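Local coordinates for glutamine aminotransferase class-II domain protein (Ruegeria pomeroyi, PDB 3MDN) that probably acts as a class-II glutamine amidotransferase of the Ntn-hydrolase superfamily, releasing ammonia from glutamine, at residues 99-104 / 140-146; 151-155 / 167-172; 238-244 / 254-258. All blocks are in the same frame, centred on the assembly; numbering follows the deposited sequence.

Contact 1. Residues 99-104 / 140-146; sequences NNCHPF and KGSTDSE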
loop_
_atom_site.group_PDB
_atom_site.type_symbol
_atom_site.label_atom_id
_atom_site.label_comp_id
_atom_site.label_asym_id
_atom_site.label_seq_id
_atom_site.Cartn_x
_atom_site.Cartn_y
_atom_site.Cartn_z
ATOM N N ASN D 99 -11.695 3.016 -7.712
ATOM C CA ASN D 99 -10.382 3.647 -7.852
ATOM C C ASN D 99 -10.370 4.845 -8.846
ATOM O O ASN D 99 -11.178 4.907 -9.783
ATOM C CB ASN D 99 -9.320 2.588 -8.198
ATOM C CG ASN D 99 -7.896 3.098 -8.032
ATOM O OD1 ASN D 99 -7.376 3.809 -8.895
ATOM N ND2 ASN D 99 -7.248 2.718 -6.925
ATOM N N ASN D 100 -9.451 5.787 -8.592
ATOM C CA ASN D 100 -9.350 7.073 -9.295
ATOM C C ASN D 100 -8.048 7.216 -10.146
ATOM O O ASN D 100 -7.672 8.332 -10.571
ATOM C CB ASN D 100 -9.469 8.236 -8.279
ATOM C CG ASN D 100 -10.904 8.411 -7.693
ATOM O OD1 ASN D 100 -11.154 9.362 -6.945
ATOM N ND2 ASN D 100 -11.830 7.509 -8.033
ATOM N N CYS D 101 -7.370 6.091 -10.398
ATOM C CA CYS D 101 -6.151 6.078 -11.230
ATOM C C CYS D 101 -6.432 5.589 -12.652
ATOM O O CYS D 101 -7.254 4.701 -12.850
ATOM C CB CYS D 101 -5.057 5.197 -10.592
ATOM S SG CYS D 101 -4.348 5.853 -9.050
ATOM N N HIS D 102 -5.752 6.157 -13.643
ATOM C CA HIS D 102 -5.910 5.655 -15.013
ATOM C C HIS D 102 -4.834 4.596 -15.199
ATOM O O HIS D 102 -3.963 4.446 -14.347
ATOM C CB HIS D 102 -5.722 6.750 -16.026
ATOM C CG HIS D 102 -6.570 7.968 -15.811
ATOM N ND1 HIS D 102 -6.703 8.594 -14.582
ATOM C CD2 HIS D 102 -7.278 8.710 -16.689
ATOM C CE1 HIS D 102 -7.472 9.659 -14.711
ATOM N NE2 HIS D 102 -7.816 9.763 -15.984
ATOM N N PRO D 103 -4.926 3.790 -16.251
ATOM C CA PRO D 103 -6.036 3.650 -17.168
ATOM C C PRO D 103 -7.240 3.007 -16.491
ATOM O O PRO D 103 -7.130 2.521 -15.356
ATOM C CB PRO D 103 -5.483 2.712 -18.246
ATOM C CG PRO D 103 -4.002 2.729 -18.056
ATOM C CD PRO D 103 -3.829 2.875 -16.595
ATOM N N PHE D 104 -8.375 3.098 -17.176
ATOM C CA PHE D 104 -9.607 2.385 -16.887
ATOM C C PHE D 104 -9.780 1.295 -17.959
ATOM O O PHE D 104 -9.218 1.377 -19.041
ATOM C CB PHE D 104 -10.787 3.363 -16.892
ATOM C CG PHE D 104 -10.647 4.484 -15.868
ATOM C CD1 PHE D 104 -10.961 4.257 -14.523
ATOM C CD2 PHE D 104 -10.154 5.742 -16.239
ATOM C CE1 PHE D 104 -10.823 5.272 -13.572
ATOM C CE2 PHE D 104 -10.021 6.757 -15.305
ATOM C CZ PHE D 104 -10.359 6.517 -13.961
ATOM N N LYS D 140 -16.575 2.581 -10.754
ATOM C CA LYS D 140 -15.989 2.142 -9.458
ATOM C C LYS D 140 -15.498 3.289 -8.590
ATOM O O LYS D 140 -15.395 3.146 -7.399
ATOM C CB LYS D 140 -14.837 1.151 -9.687
ATOM C CG LYS D 140 -15.254 -0.130 -10.415
ATOM C CD LYS D 140 -16.365 -0.800 -9.616
ATOM C CE LYS D 140 -16.593 -2.225 -10.084
ATOM N NZ LYS D 140 -17.773 -2.820 -9.402
ATOM N N GLY D 141 -15.178 4.427 -9.186
ATOM C CA GLY D 141 -14.706 5.565 -8.396
ATOM C C GLY D 141 -15.538 6.799 -8.674
ATOM O O GLY D 141 -16.723 6.707 -9.037
ATOM N N SER D 142 -14.925 7.963 -8.513
ATOM C CA SER D 142 -15.684 9.179 -8.618
ATOM C C SER D 142 -15.070 10.200 -9.573
ATOM O O SER D 142 -15.467 11.361 -9.552
ATOM C CB SER D 142 -15.928 9.784 -7.231
ATOM O OG SER D 142 -14.747 10.371 -6.722
ATOM N N THR D 143 -14.136 9.792 -10.430
ATOM C CA THR D 143 -13.545 10.763 -11.355
ATOM C C THR D 143 -14.374 11.095 -12.608
ATOM O O THR D 143 -15.220 10.297 -13.061
ATOM C CB THR D 143 -12.118 10.358 -11.846
ATOM O OG1 THR D 143 -12.197 9.256 -12.773
ATOM C CG2 THR D 143 -11.193 10.065 -10.678
ATOM N N ASP D 144 -14.069 12.253 -13.188
ATOM C CA ASP D 144 -14.620 12.657 -14.488
ATOM C C ASP D 144 -14.060 11.837 -15.619
ATOM O O ASP D 144 -14.760 11.541 -16.569
ATOM C CB ASP D 144 -14.423 14.138 -14.756
ATOM C CG ASP D 144 -12.970 14.603 -14.561
ATOM O OD1 ASP D 144 -12.031 13.779 -14.545
ATOM O OD2 ASP D 144 -12.760 15.831 -14.438
ATOM N N SER D 145 -12.792 11.459 -15.510
ATOM C CA SER D 145 -12.168 10.606 -16.517
ATOM C C SER D 145 -12.929 9.308 -16.704
ATOM O O SER D 145 -13.122 8.860 -17.828
ATOM C CB SER D 145 -10.730 10.286 -16.114
ATOM O OG SER D 145 -9.991 11.485 -15.982
ATOM N N GLU D 146 -13.339 8.698 -15.595
ATOM C CA GLU D 146 -14.006 7.395 -15.630
ATOM C C GLU D 146 -15.395 7.536 -16.231
ATOM O O GLU D 146 -15.805 6.724 -17.043
ATOM C CB GLU D 146 -14.040 6.752 -14.251
ATOM C CG GLU D 146 -14.560 5.314 -14.277
ATOM C CD GLU D 146 -14.643 4.654 -12.932
ATOM O OE1 GLU D 146 -14.949 5.343 -11.915
ATOM O OE2 GLU D 146 -14.456 3.406 -12.901
#

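Contact 2. Residues 151-155 / 167-172; sequences LALSE and RAIARL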
loop_
_atom_site.group_PDB
_atom_site.type_symbol
_atom_site.label_atom_id
_atom_site.label_comp_id
_atom_site.label_asym_id
_atom_site.label_seq_id
_atom_site.Cartn_x
_atom_site.Cartn_y
_atom_site.Cartn_z
ATOM N N LEU D 151 -19.325 6.781 -20.423
ATOM C CA LEU D 151 -20.215 7.511 -21.338
ATOM C C LEU D 151 -19.894 7.219 -22.802
ATOM O O LEU D 151 -20.792 7.109 -23.622
ATOM C CB LEU D 151 -20.117 9.018 -21.143
ATOM C CG LEU D 151 -20.793 9.859 -20.051
ATOM C CD1 LEU D 151 -21.149 11.206 -20.703
ATOM C CD2 LEU D 151 -22.068 9.248 -19.512
ATOM N N ALA D 152 -18.614 7.138 -23.148
ATOM C CA ALA D 152 -18.246 6.805 -24.523
ATOM C C ALA D 152 -18.660 5.365 -24.877
ATOM O O ALA D 152 -19.155 5.120 -25.988
ATOM C CB ALA D 152 -16.750 7.041 -24.768
ATOM N N LEU D 153 -18.453 4.428 -23.955
ATOM C CA LEU D 153 -19.036 3.077 -24.115
ATOM C C LEU D 153 -20.551 3.151 -24.312
ATOM O O LEU D 153 -21.077 2.575 -25.273
ATOM C CB LEU D 153 -18.653 2.125 -22.957
ATOM C CG LEU D 153 -17.191 1.652 -23.082
ATOM C CD1 LEU D 153 -16.575 1.173 -21.768
ATOM C CD2 LEU D 153 -17.015 0.596 -24.190
ATOM N N SER D 154 -21.248 3.879 -23.430
ATOM C CA SER D 154 -22.720 4.047 -23.534
ATOM C C SER D 154 -23.120 4.597 -24.912
ATOM O O SER D 154 -24.179 4.256 -25.426
ATOM C CB SER D 154 -23.254 4.977 -22.433
ATOM O OG SER D 154 -22.815 4.531 -21.154
ATOM N N GLU D 155 -22.249 5.417 -25.501
ATOM C CA GLU D 155 -22.491 6.024 -26.814
ATOM C C GLU D 155 -21.992 5.193 -28.025
ATOM O O GLU D 155 -21.963 5.696 -29.126
ATOM C CB GLU D 155 -21.861 7.424 -26.883
ATOM C CG GLU D 155 -22.512 8.518 -26.010
ATOM C CD GLU D 155 -23.907 8.937 -26.510
ATOM O OE1 GLU D 155 -24.233 8.709 -27.681
ATOM O OE2 GLU D 155 -24.694 9.483 -25.724
ATOM N N ARG D 167 -19.647 12.232 -28.955
ATOM C CA ARG D 167 -20.932 12.394 -28.236
ATOM C C ARG D 167 -20.797 12.469 -26.694
ATOM O O ARG D 167 -21.479 13.277 -26.016
ATOM C CB ARG D 167 -21.918 11.299 -28.656
ATOM C CG ARG D 167 -22.526 11.482 -30.072
ATOM C CD ARG D 167 -23.623 10.406 -30.390
ATOM N NE ARG D 167 -23.071 9.051 -30.382
ATOM C CZ ARG D 167 -22.478 8.485 -31.429
ATOM N NH1 ARG D 167 -21.983 7.261 -31.346
ATOM N NH2 ARG D 167 -22.391 9.139 -32.565
ATOM N N ALA D 168 -19.941 11.628 -26.127
ATOM C CA ALA D 168 -19.701 11.657 -24.681
ATOM C C ALA D 168 -19.144 13.026 -24.255
ATOM O O ALA D 168 -19.563 13.610 -23.239
ATOM C CB ALA D 168 -18.736 10.565 -24.307
ATOM N N ILE D 169 -18.223 13.556 -25.051
ATOM C CA ILE D 169 -17.660 14.871 -24.744
ATOM C C ILE D 169 -18.693 16.001 -24.817
ATOM O O ILE D 169 -18.768 16.851 -23.912
ATOM C CB ILE D 169 -16.435 15.141 -25.650
ATOM C CG1 ILE D 169 -15.239 14.332 -25.114
ATOM C CG2 ILE D 169 -16.102 16.630 -25.728
ATOM C CD1 ILE D 169 -14.104 14.301 -26.105
ATOM N N ALA D 170 -19.493 16.019 -25.891
ATOM C CA ALA D 170 -20.599 16.989 -26.027
ATOM C C ALA D 170 -21.489 16.983 -24.788
ATOM O O ALA D 170 -21.818 18.033 -24.220
ATOM C CB ALA D 170 -21.449 16.693 -27.296
ATOM N N ARG D 171 -21.887 15.789 -24.375
ATOM C CA ARG D 171 -22.753 15.640 -23.210
ATOM C C ARG D 171 -22.118 16.209 -21.933
ATOM O O ARG D 171 -22.753 16.970 -21.192
ATOM C CB ARG D 171 -23.096 14.172 -23.026
ATOM C CG ARG D 171 -24.402 13.796 -23.660
ATOM C CD ARG D 171 -25.545 13.954 -22.599
ATOM N NE ARG D 171 -26.094 12.682 -22.127
ATOM C CZ ARG D 171 -25.843 11.504 -22.692
ATOM N NH1 ARG D 171 -25.042 11.437 -23.745
ATOM N NH2 ARG D 171 -26.396 10.402 -22.212
ATOM N N LEU D 172 -20.854 15.870 -21.681
ATOM C CA LEU D 172 -20.222 16.366 -20.449
ATOM C C LEU D 172 -19.932 17.861 -20.506
ATOM O O LEU D 172 -20.029 18.566 -19.494
ATOM C CB LEU D 172 -18.946 15.592 -20.135
ATOM C CG LEU D 172 -19.098 14.235 -19.455
ATOM C CD1 LEU D 172 -17.756 13.532 -19.371
ATOM C CD2 LEU D 172 -19.699 14.386 -18.082
#

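Contact 3. Residues 238-244 / 254-258; sequences ELRPGRM and ERDFA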
loop_
_atom_site.group_PDB
_atom_site.type_symbol
_atom_site.label_atom_id
_atom_site.label_comp_id
_atom_site.label_asym_id
_atom_site.label_seq_id
_atom_site.Cartn_x
_atom_site.Cartn_y
_atom_site.Cartn_z
ATOM N N GLU D 238 3.313 16.932 -33.353
ATOM C CA GLU D 238 2.260 17.386 -32.463
ATOM C C GLU D 238 0.857 17.013 -33.002
ATOM O O GLU D 238 0.550 17.298 -34.153
ATOM C CB GLU D 238 2.351 18.919 -32.249
ATOM C CG GLU D 238 1.302 19.413 -31.206
ATOM C CD GLU D 238 1.451 20.888 -30.818
ATOM O OE1 GLU D 238 2.561 21.432 -30.890
ATOM O OE2 GLU D 238 0.445 21.524 -30.434
ATOM N N LEU D 239 -0.005 16.413 -32.183
ATOM C CA LEU D 239 -1.384 16.234 -32.601
ATOM C C LEU D 239 -2.098 17.525 -32.207
ATOM O O LEU D 239 -2.218 17.839 -31.034
ATOM C CB LEU D 239 -2.028 14.992 -31.930
ATOM C CG LEU D 239 -3.511 14.680 -32.185
ATOM C CD1 LEU D 239 -3.782 14.261 -33.628
ATOM C CD2 LEU D 239 -4.015 13.579 -31.230
ATOM N N ARG D 240 -2.548 18.295 -33.189
ATOM C CA ARG D 240 -3.224 19.562 -32.896
ATOM C C ARG D 240 -4.567 19.375 -32.170
ATOM O O ARG D 240 -5.216 18.321 -32.306
ATOM C CB ARG D 240 -3.384 20.374 -34.188
ATOM C CG ARG D 240 -2.026 20.755 -34.793
ATOM C CD ARG D 240 -2.119 21.660 -36.048
ATOM N NE ARG D 240 -3.210 21.294 -36.965
ATOM C CZ ARG D 240 -3.253 20.179 -37.706
ATOM N NH1 ARG D 240 -2.266 19.287 -37.659
ATOM N NH2 ARG D 240 -4.301 19.957 -38.497
ATOM N N PRO D 241 -4.980 20.387 -31.378
ATOM C CA PRO D 241 -6.308 20.352 -30.754
ATOM C C PRO D 241 -7.387 20.198 -31.835
ATOM O O PRO D 241 -7.195 20.693 -32.928
ATOM C CB PRO D 241 -6.448 21.740 -30.093
ATOM C CG PRO D 241 -5.125 22.373 -30.167
ATOM C CD PRO D 241 -4.327 21.701 -31.250
ATOM N N GLY D 242 -8.489 19.510 -31.544
ATOM C CA GLY D 242 -9.550 19.333 -32.559
ATOM C C GLY D 242 -9.243 18.199 -33.537
ATOM O O GLY D 242 -9.741 18.189 -34.663
ATOM N N ARG D 243 -8.432 17.237 -33.094
ATOM C CA ARG D 243 -7.911 16.152 -33.962
ATOM C C ARG D 243 -7.934 14.795 -33.247
ATOM O O ARG D 243 -7.799 14.747 -32.039
ATOM C CB ARG D 243 -6.448 16.436 -34.399
ATOM C CG ARG D 243 -6.240 17.690 -35.214
ATOM C CD ARG D 243 -6.855 17.563 -36.621
ATOM N NE ARG D 243 -5.915 16.940 -37.545
ATOM C CZ ARG D 243 -6.159 16.700 -38.827
ATOM N NH1 ARG D 243 -7.330 17.004 -39.352
ATOM N NH2 ARG D 243 -5.229 16.153 -39.583
HETATM N N MSE D 244 -8.074 13.718 -34.018
HETATM C CA MSE D 244 -8.008 12.347 -33.500
HETATM C C MSE D 244 -7.027 11.514 -34.318
HETATM O O MSE D 244 -7.052 11.530 -35.556
HETATM C CB MSE D 244 -9.390 11.664 -33.489
HETATM C CG MSE D 244 -9.336 10.164 -33.099
HETATM SE SE MSE D 244 -11.104 9.369 -32.653
HETATM C CE MSE D 244 -11.534 10.603 -31.258
ATOM N N GLU D 254 -4.547 10.850 -39.109
ATOM C CA GLU D 254 -5.292 11.852 -38.350
ATOM C C GLU D 254 -6.595 12.224 -39.041
ATOM O O GLU D 254 -6.725 12.071 -40.249
ATOM C CB GLU D 254 -4.478 13.133 -38.194
ATOM C CG GLU D 254 -3.374 13.100 -37.147
ATOM C CD GLU D 254 -2.707 14.474 -36.994
ATOM O OE1 GLU D 254 -3.402 15.502 -37.137
ATOM O OE2 GLU D 254 -1.498 14.517 -36.710
ATOM N N ARG D 255 -7.514 12.799 -38.271
ATOM C CA ARG D 255 -8.887 13.043 -38.689
ATOM C C ARG D 255 -9.388 14.198 -37.825
ATOM O O ARG D 255 -8.973 14.312 -36.662
ATOM C CB ARG D 255 -9.669 11.796 -38.320
ATOM C CG ARG D 255 -10.569 11.212 -39.345
ATOM C CD ARG D 255 -11.175 9.947 -38.709
ATOM N NE ARG D 255 -12.632 10.067 -38.663
ATOM C CZ ARG D 255 -13.481 9.089 -38.362
ATOM N NH1 ARG D 255 -13.050 7.864 -38.060
ATOM N NH2 ARG D 255 -14.778 9.348 -38.376
ATOM N N ASP D 256 -10.283 15.036 -38.345
ATOM C CA ASP D 256 -10.856 16.141 -37.560
ATOM C C ASP D 256 -11.715 15.564 -36.443
ATOM O O ASP D 256 -12.293 14.479 -36.577
ATOM C CB ASP D 256 -11.703 17.128 -38.409
ATOM C CG ASP D 256 -10.848 18.038 -39.329
ATOM O OD1 ASP D 256 -9.648 18.293 -39.032
ATOM O OD2 ASP D 256 -11.391 18.517 -40.359
ATOM N N PHE D 257 -11.781 16.279 -35.330
ATOM C CA PHE D 257 -12.502 15.784 -34.166
ATOM C C PHE D 257 -13.090 16.960 -33.405
ATOM O O PHE D 257 -12.369 17.823 -32.910
ATOM C CB PHE D 257 -11.572 14.966 -33.254
ATOM C CG PHE D 257 -12.240 14.467 -31.986
ATOM C CD1 PHE D 257 -13.070 13.351 -32.020
ATOM C CD2 PHE D 257 -12.064 15.137 -30.776
ATOM C CE1 PHE D 257 -13.698 12.879 -30.865
ATOM C CE2 PHE D 257 -12.691 14.680 -29.610
ATOM C CZ PHE D 257 -13.518 13.537 -29.655
ATOM N N ALA D 258 -14.407 17.005 -33.319
ATOM C CA ALA D 258 -15.058 18.033 -32.517
ATOM C C ALA D 258 -16.237 17.377 -31.813
ATOM O O ALA D 258 -16.768 16.410 -32.337
ATOM C CB ALA D 258 -15.514 19.201 -33.413
HETATM O O HOH W 1 -2.019 17.400 -35.783
#

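Contact 1. Residues 99-104 / 140-146
The ring of F104 lies against the first turn of helix 144-154, and E146 crosses it at about a right angle. E146 CB sits over one face, 3.8 Å from the centroid of the F104 ring and 20° off the normal. The opposite face is covered from its own segment by C101 O and H102 CA. Beyond CB the E146 chain runs on extended, with its carboxylate plane 27° from the ring plane. CG is anti to the backbone N of E146 (chi1 -172°), which sends the carboxylate back along the incoming loop. There E146 OE1 accepts from G141 N at 2.9 Å through its syn lone pair. E146 OE2 takes K140 N at 3.1 Å, and R139 adds a salt bridge to OE1.

T143 is the N-cap of this helix. Its OG1 accepts from E146 N at 3.1 Å and approaches F104 CZ obliquely at 3.5 Å. The T143 methyl takes another branch: CG2 meets N100 CG at 3.4 Å as the two side chains slide past each other in opposite directions. The contact thus joins the loop leading into strand 104-106 to a capped helix start within the class-II amidotransferase region. H102 turns its ring edge toward S145, while F104 CE2 lies over the centre of one H102 face, 3.6 Å above the plane. K140 packs on S142 of the second subunit.

Contact 2. Residues 151-155 / 167-172
E155 bends sharply at chi2 (-70°), after a chi1 of -69° that sets CG beside the backbone N, and this fold brings its carboxylate back against helix 161-179. R167 comes to meet it with a bend at chi3 (-62°). R167 then holds E155 side-on: NE goes to a carboxylate oxygen and NH1 to the backbone carbonyl. NE of R167 forms a salt bridge to OE1 of E155 at 3.0 Å, on the anti side of that oxygen and somewhat out of the carboxylate plane. NH1 of R167 meets the backbone O of E155 at 2.7 Å in a nearly straight bond, and the oxygen lies in the guanidinium plane. These two bonds fix the rotation of the R167 head group, and D160 forms a salt bridge to the same NH1.

The other carboxylate oxygen goes to R171, one helical turn on. OE2 of E155 accepts from R171 NH1 at 2.8 Å in a second salt bridge, again on the anti side. The two flat groups stand perpendicular, and the glutamate oxygen lies at the guanidinium edge. E155 follows helix 144-154, so this salt-bridge network ties the C-terminal end of that helix to a side of helix 161-179.

Next to the charges the two helices pack closely through small residues. A168 CB lies 3.8 Å from L151 CB and 4.1 Å from A152 CB, and it also faces the backbone N of A152. L151 reaches past A168, and its CD1 touches L172 CG at 3.9 Å as the two leucines cross. L148, one turn earlier on helix 144-154, extends this apolar seam to A168, I169 and L172. M185 of strand 185-192 lies against I169 and L172.

Contact 3. Residues 238-244 / 254-258
Strands 243-248 and 251-256 form an antiparallel beta hairpin, and this contact is its open end. M244 and R255 are a hydrogen-bonded pair. M244 N donates to R255 O at 2.9 Å, while the return bond from R255 N to M244 O is weak. R243 and D256 form the next, non-hydrogen-bonded pair. Beyond it F257 N donates to G242 O at 2.9 Å, from above the carbonyl plane.

The R243 side chain folds back over the hairpin, bent at both chi2 (-69°) and chi3 (-86°). Its guanidinium comes to lie with one face over the backbone of E254 and R255. Two R243 nitrogens, NE at 2.9 Å and NH2 at 3.1 Å, hold the single atom E254 OE1 in a salt bridge. The third, R243 NH1, makes a salt bridge to D256 OD1 at 2.7 Å, above the plane of that carboxylate. All three bonds stay near the guanidinium plane, so the arginine is held flat between the two acids.

G242 and R243 both face R201 of strand 197-203, a G1 beta bulge where the hairpin joins the sheet. The positive backbone phi of G242 (82°) suits this bulge. R240 NH2 lies over the opposite face of the R243 guanidinium. R240 joins the salt-bridge network through a long contact to E254, with no N-H pointed at the oxygen. Water 1 donates to both E254 OE1 and E238 O and accepts from R240 N. E254 OE2 has its own partner in Y213, while L239 CD1 packs on E254 CD at 3.5 Å.

M244, a selenomethionine, makes an oblique Met-aromatic contact with F257, its SE 5.3 Å from the ring centroid. H162 of helix 161-179 meets that ring edge-to-face.

Overall arrangement
The contacts follow one another along the chain. Contact 1 and contact 2 share helix 144-154: one sits at its start, the other at its end, with centres about 15 Å apart and nearest atoms about 5 Å apart. Contact 2 passes the connection on to helix 161-179. That helix in turn touches contact 3, where I169 CD1 lies 3.7 Å from F257 CZ, although the centres of contacts 2 and 3 are about 17 Å apart. Contacts 1 and 3 lie on opposite sides of the chain's centre, about 24 Å between centres. Strands 104-106 and 243-248 belong to the same curled antiparallel sheet. Two successive helices therefore link the loop before strand 104-106 to the C-terminal hairpin of that sheet.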